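Local coordinates for protein transcriptional regulator, GntR family (Ralstonia eutropha, PDB 3IHU) that probably binds DNA as a transcriptional regulator of the GntR family, pairing a winged helix-turn-helix domain with a helical FCD domain, at residues 24-32 and 134-142; 99-109 and 192-202. One frame throughout, in Å; residues are numbered along the deposited sequence.

Contact 1 (24-32 and 134-142); sequences GIMSGLELG and GETFSNARR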
ATOM      1  N   GLY A  24       4.053   0.401  11.189  1.00 25.28           N
ATOM      2  CA  GLY A  24       3.175  -0.462  11.950  1.00 23.87           C
ATOM      3  C   GLY A  24       1.701  -0.116  11.863  1.00 23.23           C
ATOM      4  O   GLY A  24       0.846  -1.023  11.788  1.00 21.44           O
ATOM      5  N   ILE A  25       1.373   1.184  11.874  1.00 22.46           N
ATOM      6  CA  ILE A  25      -0.031   1.572  11.810  1.00 22.87           C
ATOM      7  C   ILE A  25      -0.531   1.416  10.371  1.00 24.42           C
ATOM      8  O   ILE A  25      -1.642   0.988  10.126  1.00 23.26           O
ATOM      9  CB  ILE A  25      -0.260   2.974  12.359  1.00 23.30           C
ATOM     10  CG1 ILE A  25      -0.140   2.951  13.898  1.00 21.05           C
ATOM     11  CG2 ILE A  25      -1.621   3.499  11.926  1.00 23.14           C
ATOM     12  CD1 ILE A  25       0.011   4.340  14.506  1.00 22.67           C
HETATM   13  N   MSE A  26       0.322   1.714   9.422  1.00 25.89           N
HETATM   14  CA  MSE A  26      -0.053   1.538   8.017  1.00 28.05           C
HETATM   15  C   MSE A  26      -0.224   0.061   7.675  1.00 26.94           C
HETATM   16  O   MSE A  26      -1.244  -0.313   7.101  1.00 27.02           O
HETATM   17  CB  MSE A  26       0.926   2.275   7.093  1.00 28.57           C
HETATM   18  CG  MSE A  26       0.288   3.617   6.661  1.00 32.90           C
HETATM   19 SE   MSE A  26       1.495   4.862   5.937  0.75 43.55          SE
HETATM   20  CE  MSE A  26       2.951   3.629   5.535  1.00 35.42           C
ATOM     21  N   SER A  27       0.705  -0.779   8.096  1.00 27.48           N
ATOM     22  CA  SER A  27       0.520  -2.210   7.875  1.00 27.84           C
ATOM     23  C   SER A  27      -0.669  -2.804   8.655  1.00 26.38           C
ATOM     24  O   SER A  27      -1.426  -3.608   8.098  1.00 25.90           O
ATOM     25  CB  SER A  27       1.779  -2.998   8.174  1.00 27.84           C
ATOM     26  OG  SER A  27       2.185  -2.751   9.494  1.00 33.27           O
ATOM     27  N   GLY A  28      -0.834  -2.399   9.917  1.00 24.18           N
ATOM     28  CA  GLY A  28      -1.983  -2.809  10.722  1.00 22.49           C
ATOM     29  C   GLY A  28      -3.329  -2.445  10.110  1.00 21.61           C
ATOM     30  O   GLY A  28      -4.278  -3.210  10.205  1.00 20.28           O
ATOM     31  N   LEU A  29      -3.422  -1.304   9.439  1.00 21.60           N
ATOM     32  CA  LEU A  29      -4.677  -0.918   8.780  1.00 21.42           C
ATOM     33  C   LEU A  29      -4.994  -1.923   7.676  1.00 21.16           C
ATOM     34  O   LEU A  29      -6.104  -2.393   7.565  1.00 21.63           O
ATOM     35  CB  LEU A  29      -4.610   0.513   8.206  1.00 22.42           C
ATOM     36  CG  LEU A  29      -5.096   1.609   9.154  1.00 21.10           C
ATOM     37  CD1 LEU A  29      -4.510   2.999   8.715  1.00 21.08           C
ATOM     38  CD2 LEU A  29      -6.623   1.595   9.247  1.00 17.72           C
ATOM     39  N   GLU A  30      -3.979  -2.292   6.920  1.00 21.95           N
ATOM     40  CA  GLU A  30      -4.118  -3.299   5.875  1.00 23.55           C
ATOM     41  C   GLU A  30      -4.383  -4.672   6.443  1.00 23.06           C
ATOM     42  O   GLU A  30      -5.160  -5.437   5.893  1.00 22.93           O
ATOM     43  CB  GLU A  30      -2.836  -3.358   5.022  1.00 24.38           C
ATOM     44  CG  GLU A  30      -2.972  -4.334   3.843  1.00 27.77           C
ATOM     45  CD  GLU A  30      -1.854  -4.230   2.822  1.00 30.57           C
ATOM     46  OE1 GLU A  30      -0.854  -3.523   3.076  1.00 31.98           O
ATOM     47  OE2 GLU A  30      -1.986  -4.902   1.775  1.00 31.49           O
ATOM     48  N   LEU A  31      -3.716  -4.993   7.540  1.00 22.82           N
ATOM     49  CA  LEU A  31      -3.890  -6.293   8.152  1.00 23.44           C
ATOM     50  C   LEU A  31      -5.148  -6.405   8.991  1.00 23.42           C
ATOM     51  O   LEU A  31      -5.563  -7.526   9.317  1.00 23.39           O
ATOM     52  CB  LEU A  31      -2.677  -6.645   9.002  1.00 24.56           C
ATOM     53  CG  LEU A  31      -1.361  -6.910   8.253  1.00 28.24           C
ATOM     54  CD1 LEU A  31      -0.220  -7.290   9.220  1.00 29.66           C
ATOM     55  CD2 LEU A  31      -1.569  -8.048   7.222  1.00 32.05           C
ATOM     56  N   GLY A  32      -5.743  -5.274   9.372  1.00 20.89           N
ATOM     57  CA  GLY A  32      -6.964  -5.307  10.168  1.00 20.89           C
ATOM     58  C   GLY A  32      -6.757  -5.162  11.660  1.00 20.18           C
ATOM     59  O   GLY A  32      -7.711  -5.275  12.401  1.00 21.74           O
ATOM     60  N   GLY A 134      -5.158 -13.471   4.460  1.00 29.21           N
ATOM     61  CA  GLY A 134      -4.997 -12.030   4.314  1.00 28.21           C
ATOM     62  C   GLY A 134      -3.643 -11.499   4.778  1.00 26.88           C
ATOM     63  O   GLY A 134      -3.117 -10.512   4.229  1.00 26.05           O
ATOM     64  N   GLU A 135      -3.064 -12.146   5.785  1.00 25.58           N
ATOM     65  CA  GLU A 135      -1.825 -11.651   6.365  1.00 24.94           C
ATOM     66  C   GLU A 135      -0.662 -11.838   5.404  1.00 23.99           C
ATOM     67  O   GLU A 135       0.050 -10.860   5.081  1.00 24.91           O
ATOM     68  CB  GLU A 135      -1.524 -12.358   7.696  1.00 25.35           C
ATOM     69  CG  GLU A 135      -0.220 -11.830   8.340  1.00 27.02           C
ATOM     70  CD  GLU A 135      -0.045 -12.237   9.805  1.00 31.03           C
ATOM     71  OE1 GLU A 135      -0.925 -12.939  10.380  1.00 30.98           O
ATOM     72  OE2 GLU A 135       1.002 -11.848  10.364  1.00 32.91           O
ATOM     73  N   THR A 136      -0.485 -13.079   4.945  1.00 22.66           N
ATOM     74  CA  THR A 136       0.612 -13.409   4.036  0.50 22.02           C
ATOM     75  C   THR A 136       0.374 -12.778   2.672  1.00 21.63           C
ATOM     76  O   THR A 136       1.310 -12.427   1.977  1.00 22.03           O
ATOM     77  CB  THR A 136       0.777 -14.927   3.829  0.50 22.09           C
ATOM     78  OG1 THR A 136      -0.448 -15.461   3.320  0.50 21.31           O
ATOM     79  CG2 THR A 136       1.160 -15.639   5.140  0.50 21.57           C
ATOM     80  N   PHE A 137      -0.878 -12.594   2.282  1.00 21.33           N
ATOM     81  CA  PHE A 137      -1.144 -11.944   1.000  1.00 20.94           C
ATOM     82  C   PHE A 137      -0.688 -10.497   1.113  1.00 22.42           C
ATOM     83  O   PHE A 137      -0.015  -9.994   0.227  1.00 21.08           O
ATOM     84  CB  PHE A 137      -2.622 -12.026   0.607  1.00 21.15           C
ATOM     85  CG  PHE A 137      -2.901 -11.540  -0.787  1.00 21.23           C
ATOM     86  CD1 PHE A 137      -2.725 -12.368  -1.861  1.00 21.90           C
ATOM     87  CD2 PHE A 137      -3.319 -10.227  -1.020  1.00 21.85           C
ATOM     88  CE1 PHE A 137      -2.968 -11.902  -3.156  1.00 21.70           C
ATOM     89  CE2 PHE A 137      -3.554  -9.772  -2.286  1.00 22.88           C
ATOM     90  CZ  PHE A 137      -3.384 -10.616  -3.367  1.00 22.01           C
ATOM     91  N   SER A 138      -1.051  -9.834   2.213  1.00 23.39           N
ATOM     92  CA  SER A 138      -0.651  -8.435   2.406  1.00 24.70           C
ATOM     93  C   SER A 138       0.845  -8.285   2.421  1.00 24.39           C
ATOM     94  O   SER A 138       1.361  -7.303   1.878  1.00 24.30           O
ATOM     95  CB  SER A 138      -1.186  -7.842   3.690  1.00 24.34           C
ATOM     96  OG  SER A 138      -2.547  -7.603   3.571  1.00 27.88           O
ATOM     97  N   ASN A 139       1.533  -9.251   3.000  1.00 24.40           N
ATOM     98  CA  ASN A 139       3.000  -9.159   3.121  1.00 24.66           C
ATOM     99  C   ASN A 139       3.628  -9.402   1.748  1.00 23.77           C
ATOM    100  O   ASN A 139       4.611  -8.769   1.398  1.00 22.82           O
ATOM    101  CB  ASN A 139       3.601 -10.170   4.141  1.00 25.59           C
ATOM    102  CG  ASN A 139       3.055 -10.013   5.597  1.00 28.32           C
ATOM    103  OD1 ASN A 139       2.595  -8.964   6.013  1.00 34.41           O
ATOM    104  ND2 ASN A 139       3.128 -11.101   6.360  1.00 34.51           N
ATOM    105  N   ALA A 140       3.095 -10.354   0.986  1.00 21.56           N
ATOM    106  CA  ALA A 140       3.646 -10.593  -0.339  1.00 21.23           C
ATOM    107  C   ALA A 140       3.286  -9.382  -1.228  1.00 19.85           C
ATOM    108  O   ALA A 140       4.057  -9.004  -2.062  1.00 20.20           O
ATOM    109  CB  ALA A 140       3.120 -11.916  -0.966  1.00 19.94           C
ATOM    110  N   ARG A 141       2.122  -8.774  -1.024  1.00 20.36           N
ATOM    111  CA  ARG A 141       1.782  -7.550  -1.750  1.00 20.70           C
ATOM    112  C   ARG A 141       2.833  -6.468  -1.496  1.00 20.92           C
ATOM    113  O   ARG A 141       3.389  -5.872  -2.437  1.00 20.12           O
ATOM    114  CB  ARG A 141       0.388  -7.043  -1.415  1.00 21.31           C
ATOM    115  CG  ARG A 141      -0.022  -5.795  -2.305  1.00 21.49           C
ATOM    116  CD  ARG A 141      -1.045  -4.908  -1.619  1.00 26.31           C
ATOM    117  NE  ARG A 141      -0.518  -4.264  -0.415  1.00 25.94           N
ATOM    118  CZ  ARG A 141       0.379  -3.274  -0.399  1.00 31.04           C
ATOM    119  NH1 ARG A 141       0.949  -2.804  -1.514  1.00 33.87           N
ATOM    120  NH2 ARG A 141       0.776  -2.778   0.758  1.00 30.06           N
ATOM    121  N   ARG A 142       3.121  -6.215  -0.226  1.00 22.15           N
ATOM    122  CA  ARG A 142       4.120  -5.213   0.104  0.50 22.67           C
ATOM    123  C   ARG A 142       5.458  -5.543  -0.598  1.00 22.77           C
ATOM    124  O   ARG A 142       6.062  -4.646  -1.204  1.00 21.66           O
ATOM    125  CB  ARG A 142       4.255  -5.042   1.629  0.50 23.49           C
ATOM    126  CG  ARG A 142       4.676  -3.640   2.069  0.50 25.73           C
ATOM    127  CD  ARG A 142       4.452  -3.344   3.584  0.50 25.79           C
ATOM    128  NE  ARG A 142       3.037  -3.211   3.965  0.50 25.12           N
ATOM    129  CZ  ARG A 142       2.295  -2.105   3.826  0.50 25.46           C
ATOM    130  NH1 ARG A 142       2.798  -0.999   3.295  0.50 24.08           N
ATOM    131  NH2 ARG A 142       1.025  -2.117   4.218  0.50 24.41           N
TER
HETATM  132  O   HOH W   1      -3.320  -6.777   0.694  1.00 23.47           O
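An interdomain salt-bridge network, centred on Glu30, Arg141 and Arg142, joins the GntR-type winged helix-turn-helix part to the FCD helical bundle. Helix 17-31 supplies the carboxylate and helix 134-152 both arginines. The short helical segments pass 10.2 Å apart with their directions 131° from each other. At the polar end long side chains span the gap, while near Leu31 and Glu135 the backbones come closer. Glu30 has CG anti to its own N (chi1 -176°) and is extended beyond it, which carries the carboxylate across to the arginines. Arg141 grips it side-on with two nitrogens. Its NE donates to Glu30 OE2 at 2.7 Å and its NH2 to Glu30 OE1 at 2.9 Å. Both oxygens are met on the syn side, and the two flat groups are nearly coplanar, 27° apart. In one of its two conformers, Arg142 NH2 also reaches Glu30 OE1, at 2.6 Å, with its guanidinium turned steeply from the carboxylate and one face against Arg141 NH2. This second bridge is less certain. Where it forms, two positive groups share one carboxylate, which would probably keep Glu30 ionised. Arg141 has further partners in the FCD bundle: NH1 bonds to His165 ND1, and Tyr145 makes a cation-pi contact. A water donates to Glu30 OE2 at 2.5 Å and also bonds to Ser138 OG. Beside this polar centre, Leu31 packs alongside the start of helix 134-152. Its CD2 methyl sits 3.6 Å from Ser138 CB and 3.7 Å from Glu135 CA.

Contact 2 (99-109 and 192-202); sequences GLLARAATRGS and AVLAGEPDAAE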
ATOM      1  N   GLY A  99       0.607   3.289 -11.961  1.00 16.51           N
ATOM      2  CA  GLY A  99       1.031   3.301 -13.323  1.00 17.65           C
ATOM      3  C   GLY A  99       2.487   3.651 -13.498  1.00 17.46           C
ATOM      4  O   GLY A  99       3.209   2.947 -14.187  1.00 17.43           O
ATOM      5  N   LEU A 100       2.925   4.765 -12.916  1.00 16.98           N
ATOM      6  CA  LEU A 100       4.306   5.127 -12.984  1.00 16.89           C
ATOM      7  C   LEU A 100       5.238   4.147 -12.271  1.00 16.22           C
ATOM      8  O   LEU A 100       6.346   3.975 -12.693  1.00 15.61           O
ATOM      9  CB  LEU A 100       4.534   6.528 -12.465  1.00 17.79           C
ATOM     10  CG  LEU A 100       5.873   7.171 -12.618  1.00 20.47           C
ATOM     11  CD1 LEU A 100       6.399   7.010 -14.010  1.00 19.57           C
ATOM     12  CD2 LEU A 100       5.718   8.730 -12.187  1.00 18.67           C
ATOM     13  N   LEU A 101       4.824   3.558 -11.157  1.00 16.89           N
ATOM     14  CA  LEU A 101       5.648   2.549 -10.502  1.00 15.78           C
ATOM     15  C   LEU A 101       6.006   1.377 -11.470  1.00 17.26           C
ATOM     16  O   LEU A 101       7.172   0.952 -11.552  1.00 17.68           O
ATOM     17  CB  LEU A 101       4.913   2.007  -9.304  1.00 15.77           C
ATOM     18  CG  LEU A 101       5.613   0.964  -8.425  1.00 15.02           C
ATOM     19  CD1 LEU A 101       6.758   1.572  -7.628  1.00 16.34           C
ATOM     20  CD2 LEU A 101       4.566   0.193  -7.602  1.00 14.41           C
ATOM     21  N   ALA A 102       4.976   0.833 -12.123  1.00 17.08           N
ATOM     22  CA  ALA A 102       5.111  -0.263 -13.101  1.00 16.99           C
ATOM     23  C   ALA A 102       5.942   0.214 -14.267  1.00 16.77           C
ATOM     24  O   ALA A 102       6.854  -0.466 -14.717  1.00 15.49           O
ATOM     25  CB  ALA A 102       3.721  -0.720 -13.594  1.00 14.98           C
ATOM     26  N   ARG A 103       5.601   1.390 -14.804  1.00 16.52           N
ATOM     27  CA  ARG A 103       6.370   1.956 -15.894  1.00 16.26           C
ATOM     28  C   ARG A 103       7.835   2.055 -15.601  1.00 18.55           C
ATOM     29  O   ARG A 103       8.674   1.588 -16.389  1.00 20.14           O
ATOM     30  CB  ARG A 103       5.845   3.330 -16.277  1.00 17.57           C
ATOM     31  CG  ARG A 103       6.577   3.978 -17.474  1.00 15.25           C
ATOM     32  CD  ARG A 103       6.146   5.446 -17.692  1.00 16.41           C
ATOM     33  NE  ARG A 103       6.736   5.850 -18.952  1.00 18.74           N
ATOM     34  CZ  ARG A 103       6.213   5.637 -20.155  1.00 20.47           C
ATOM     35  NH1 ARG A 103       5.001   5.151 -20.318  1.00 22.94           N
ATOM     36  NH2 ARG A 103       6.916   5.957 -21.211  1.00 23.58           N
ATOM     37  N   ALA A 104       8.180   2.605 -14.453  1.00 19.97           N
ATOM     38  CA  ALA A 104       9.593   2.798 -14.135  1.00 20.66           C
ATOM     39  C   ALA A 104      10.310   1.445 -13.903  1.00 20.26           C
ATOM     40  O   ALA A 104      11.514   1.337 -14.161  1.00 18.94           O
ATOM     41  CB  ALA A 104       9.771   3.695 -12.936  1.00 19.75           C
ATOM     42  N   ALA A 105       9.602   0.466 -13.320  1.00 19.80           N
ATOM     43  CA  ALA A 105      10.186  -0.813 -12.981  1.00 19.08           C
ATOM     44  C   ALA A 105      10.712  -1.537 -14.216  1.00 18.75           C
ATOM     45  O   ALA A 105      11.551  -2.416 -14.056  1.00 18.34           O
ATOM     46  CB  ALA A 105       9.174  -1.763 -12.195  1.00 18.38           C
ATOM     47  N   THR A 106      10.238  -1.177 -15.412  1.00 18.09           N
ATOM     48  CA  THR A 106      10.749  -1.762 -16.641  1.00 19.36           C
ATOM     49  C   THR A 106      12.228  -1.524 -16.830  1.00 21.61           C
ATOM     50  O   THR A 106      12.889  -2.272 -17.564  1.00 21.28           O
ATOM     51  CB  THR A 106      10.065  -1.291 -17.927  1.00 19.14           C
ATOM     52  OG1 THR A 106      10.223   0.139 -18.072  1.00 17.79           O
ATOM     53  CG2 THR A 106       8.641  -1.714 -17.928  1.00 19.17           C
ATOM     54  N   ARG A 107      12.771  -0.506 -16.172  1.00 22.87           N
ATOM     55  CA  ARG A 107      14.215  -0.314 -16.195  1.00 23.38           C
ATOM     56  C   ARG A 107      14.999  -1.489 -15.610  1.00 22.42           C
ATOM     57  O   ARG A 107      16.153  -1.671 -15.946  1.00 20.99           O
ATOM     58  CB  ARG A 107      14.606   0.964 -15.489  1.00 24.54           C
ATOM     59  CG  ARG A 107      14.108   2.178 -16.236  1.00 29.46           C
ATOM     60  CD  ARG A 107      14.245   3.511 -15.441  1.00 34.07           C
ATOM     61  NE  ARG A 107      15.640   3.938 -15.397  1.00 36.82           N
ATOM     62  CZ  ARG A 107      16.526   3.610 -14.450  1.00 40.75           C
ATOM     63  NH1 ARG A 107      16.189   2.837 -13.416  1.00 41.85           N
ATOM     64  NH2 ARG A 107      17.776   4.064 -14.537  1.00 41.78           N
ATOM     65  N   GLY A 108      14.391  -2.272 -14.736  1.00 21.45           N
ATOM     66  CA  GLY A 108      15.055  -3.433 -14.176  1.00 20.77           C
ATOM     67  C   GLY A 108      14.677  -4.741 -14.845  1.00 20.59           C
ATOM     68  O   GLY A 108      14.963  -5.795 -14.294  1.00 18.87           O
ATOM     69  N   SER A 109      14.023  -4.717 -16.012  1.00 20.90           N
ATOM     70  CA  SER A 109      13.540  -5.997 -16.584  1.00 21.95           C
ATOM     71  C   SER A 109      14.673  -6.970 -16.994  1.00 22.86           C
ATOM     72  O   SER A 109      14.427  -8.196 -17.103  1.00 23.37           O
ATOM     73  CB  SER A 109      12.545  -5.793 -17.720  1.00 21.58           C
ATOM     74  OG  SER A 109      13.103  -5.066 -18.792  1.00 23.52           O
ATOM     75  N   ALA A 192       3.654  -7.394 -17.549  1.00 15.71           N
ATOM     76  CA  ALA A 192       3.910  -6.220 -18.387  1.00 15.43           C
ATOM     77  C   ALA A 192       5.291  -5.602 -18.051  1.00 16.14           C
ATOM     78  O   ALA A 192       6.098  -5.228 -18.935  1.00 16.00           O
ATOM     79  CB  ALA A 192       2.769  -5.185 -18.237  1.00 16.52           C
ATOM     80  N   VAL A 193       5.603  -5.559 -16.765  1.00 15.85           N
ATOM     81  CA  VAL A 193       6.871  -5.010 -16.340  1.00 15.59           C
ATOM     82  C   VAL A 193       8.017  -5.819 -16.903  1.00 16.36           C
ATOM     83  O   VAL A 193       8.954  -5.253 -17.496  1.00 16.85           O
ATOM     84  CB  VAL A 193       6.953  -4.904 -14.820  1.00 14.01           C
ATOM     85  CG1 VAL A 193       8.373  -4.608 -14.407  1.00 15.13           C
ATOM     86  CG2 VAL A 193       5.956  -3.770 -14.341  1.00 13.60           C
ATOM     87  N   LEU A 194       7.926  -7.142 -16.721  1.00 16.47           N
ATOM     88  CA  LEU A 194       8.994  -8.035 -17.145  1.00 17.35           C
ATOM     89  C   LEU A 194       9.218  -8.033 -18.636  1.00 16.99           C
ATOM     90  O   LEU A 194      10.282  -8.343 -19.045  1.00 16.97           O
ATOM     91  CB  LEU A 194       8.742  -9.458 -16.643  1.00 17.80           C
ATOM     92  CG  LEU A 194       8.834  -9.500 -15.136  1.00 18.77           C
ATOM     93  CD1 LEU A 194       8.578 -10.912 -14.617  1.00 20.70           C
ATOM     94  CD2 LEU A 194      10.200  -8.962 -14.744  1.00 21.69           C
ATOM     95  N   ALA A 195       8.207  -7.687 -19.419  1.00 17.83           N
ATOM     96  CA  ALA A 195       8.322  -7.560 -20.869  1.00 19.48           C
ATOM     97  C   ALA A 195       9.023  -6.241 -21.307  1.00 21.00           C
ATOM     98  O   ALA A 195       9.368  -6.080 -22.464  1.00 20.43           O
ATOM     99  CB  ALA A 195       6.905  -7.612 -21.509  1.00 19.50           C
ATOM    100  N   GLY A 196       9.180  -5.299 -20.375  1.00 21.00           N
ATOM    101  CA  GLY A 196      10.130  -4.217 -20.525  1.00 20.58           C
ATOM    102  C   GLY A 196       9.605  -3.026 -21.271  1.00 21.12           C
ATOM    103  O   GLY A 196      10.341  -2.052 -21.410  1.00 20.46           O
ATOM    104  N   GLU A 197       8.374  -3.101 -21.785  1.00 22.06           N
ATOM    105  CA  GLU A 197       7.845  -2.005 -22.567  1.00 22.96           C
ATOM    106  C   GLU A 197       7.083  -1.003 -21.646  1.00 22.70           C
ATOM    107  O   GLU A 197       6.080  -1.359 -21.014  1.00 22.62           O
ATOM    108  CB  GLU A 197       6.943  -2.516 -23.686  1.00 23.49           C
ATOM    109  CG  GLU A 197       6.716  -1.403 -24.821  1.00 27.07           C
ATOM    110  CD  GLU A 197       5.713  -0.298 -24.450  1.00 30.36           C
ATOM    111  OE1 GLU A 197       4.520  -0.637 -24.293  1.00 32.36           O
ATOM    112  OE2 GLU A 197       6.127   0.914 -24.357  1.00 34.61           O
ATOM    113  N   PRO A 198       7.590   0.245 -21.539  1.00 22.47           N
ATOM    114  CA  PRO A 198       7.034   1.138 -20.487  1.00 21.64           C
ATOM    115  C   PRO A 198       5.571   1.491 -20.612  1.00 21.55           C
ATOM    116  O   PRO A 198       4.863   1.525 -19.590  1.00 19.96           O
ATOM    117  CB  PRO A 198       7.926   2.378 -20.551  1.00 22.40           C
ATOM    118  CG  PRO A 198       8.812   2.240 -21.727  1.00 23.33           C
ATOM    119  CD  PRO A 198       8.848   0.786 -22.104  1.00 22.37           C
ATOM    120  N   ASP A 199       5.088   1.720 -21.831  1.00 22.23           N
ATOM    121  CA  ASP A 199       3.694   2.089 -21.990  1.00 23.14           C
ATOM    122  C   ASP A 199       2.725   0.987 -21.556  1.00 22.32           C
ATOM    123  O   ASP A 199       1.686   1.283 -20.950  1.00 21.36           O
ATOM    124  CB  ASP A 199       3.350   2.510 -23.414  1.00 24.41           C
ATOM    125  CG  ASP A 199       3.911   3.871 -23.808  1.00 27.11           C
ATOM    126  OD1 ASP A 199       4.389   4.677 -22.974  1.00 30.57           O
ATOM    127  OD2 ASP A 199       3.861   4.124 -25.005  1.00 31.98           O
ATOM    128  N   ALA A 200       3.009  -0.270 -21.899  1.00 21.95           N
ATOM    129  CA  ALA A 200       2.117  -1.360 -21.514  1.00 20.42           C
ATOM    130  C   ALA A 200       2.264  -1.616 -20.011  1.00 18.50           C
ATOM    131  O   ALA A 200       1.296  -1.969 -19.368  1.00 18.40           O
ATOM    132  CB  ALA A 200       2.357  -2.656 -22.318  1.00 20.26           C
ATOM    133  N   ALA A 201       3.452  -1.442 -19.471  1.00 17.07           N
ATOM    134  CA  ALA A 201       3.605  -1.515 -18.014  1.00 17.65           C
ATOM    135  C   ALA A 201       2.760  -0.457 -17.306  1.00 16.90           C
ATOM    136  O   ALA A 201       2.027  -0.792 -16.395  1.00 18.13           O
ATOM    137  CB  ALA A 201       5.029  -1.412 -17.600  1.00 16.92           C
ATOM    138  N   GLU A 202       2.814   0.803 -17.780  1.00 18.12           N
ATOM    139  CA  GLU A 202       2.069   1.880 -17.147  1.00 16.95           C
ATOM    140  C   GLU A 202       0.585   1.548 -17.193  1.00 17.92           C
ATOM    141  O   GLU A 202      -0.133   1.737 -16.195  1.00 16.04           O
ATOM    142  CB  GLU A 202       2.313   3.250 -17.812  1.00 18.17           C
ATOM    143  CG  GLU A 202       1.659   4.391 -17.001  1.00 17.33           C
ATOM    144  CD  GLU A 202       2.035   5.783 -17.513  1.00 19.82           C
ATOM    145  OE1 GLU A 202       2.836   5.869 -18.449  1.00 17.35           O
ATOM    146  OE2 GLU A 202       1.545   6.787 -16.923  1.00 21.17           O
TER
HETATM  147  O   HOH W   2      13.384  -2.333 -20.724  1.00 38.00           O
HETATM  148  O   HOH W   3      12.291  -9.644 -17.751  1.00 22.67           O
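Ala102, Val193 and Ala201 pack closely where helix 84-105 of the FCD bundle meets the turn between helices 179-195 and 198-219. The segments 99-105 and 198-202 run nearly antiparallel, with axes only 7.3 Å apart. Small residues permit this. Gly99 O lies 3.3 Å from Glu202 CA in a CA-H...O contact, and Ala102 CB is 3.3 Å from Ala201 O. Val193, from the end of helix 179-195, puts CG2 against Ala102 and CG1 against Ala105. Thr106 CG2 wedges between Val193 O and Ala201 CB, 3.6 Å from each. The Thr106 hydroxyl, with chi1 of 60°, is turned back toward the preceding turn, where OG1 donates to Arg103 O at 2.7 Å.

The outer side is more polar and watery. Arg103 reaches out in extended form, with Pro198 CB over the centre of one guanidinium face. At the edge, NH1 donates in plane to the anti lone pair of Asp199 OD1 at 2.8 Å. The same NH1 meets Glu202 OE1 at 2.9 Å, 31° out of plane and less straight. Beyond Thr106, one water links its O to Gly196 O, and another links Ser109 O to Leu194 O. The chemistry implies close packing of small side chains against backbone, with the charge of Arg103 probably balanced by Asp199 and Glu202 on the outer side and backbone carbonyls bridged by water.

In the fold
The segments alternate along the chain: 24-32, 99-109, 134-142, then 192-202. The contacts therefore cross in sequence, although they occupy separate places. Their centres are 24 Å apart, and their nearest atoms, about 8 Å apart, do not touch. Contact 1 lies nearer the centre of the chain and joins the GntR-type region to the FCD domain. Contact 2 is farther out and joins parts of the FCD domain alone. Helix 134-152 connects them: Arg141 belongs to contact 1, while Leu148 farther along the helix packs on Leu101 and Ala105. Helix 179-195 likewise touches Arg141 through Tyr186 and enters contact 2 near its end. The FCD bundle thus contributes to both, taking up the GntR-type region at contact 1 and packing on itself at contact 2.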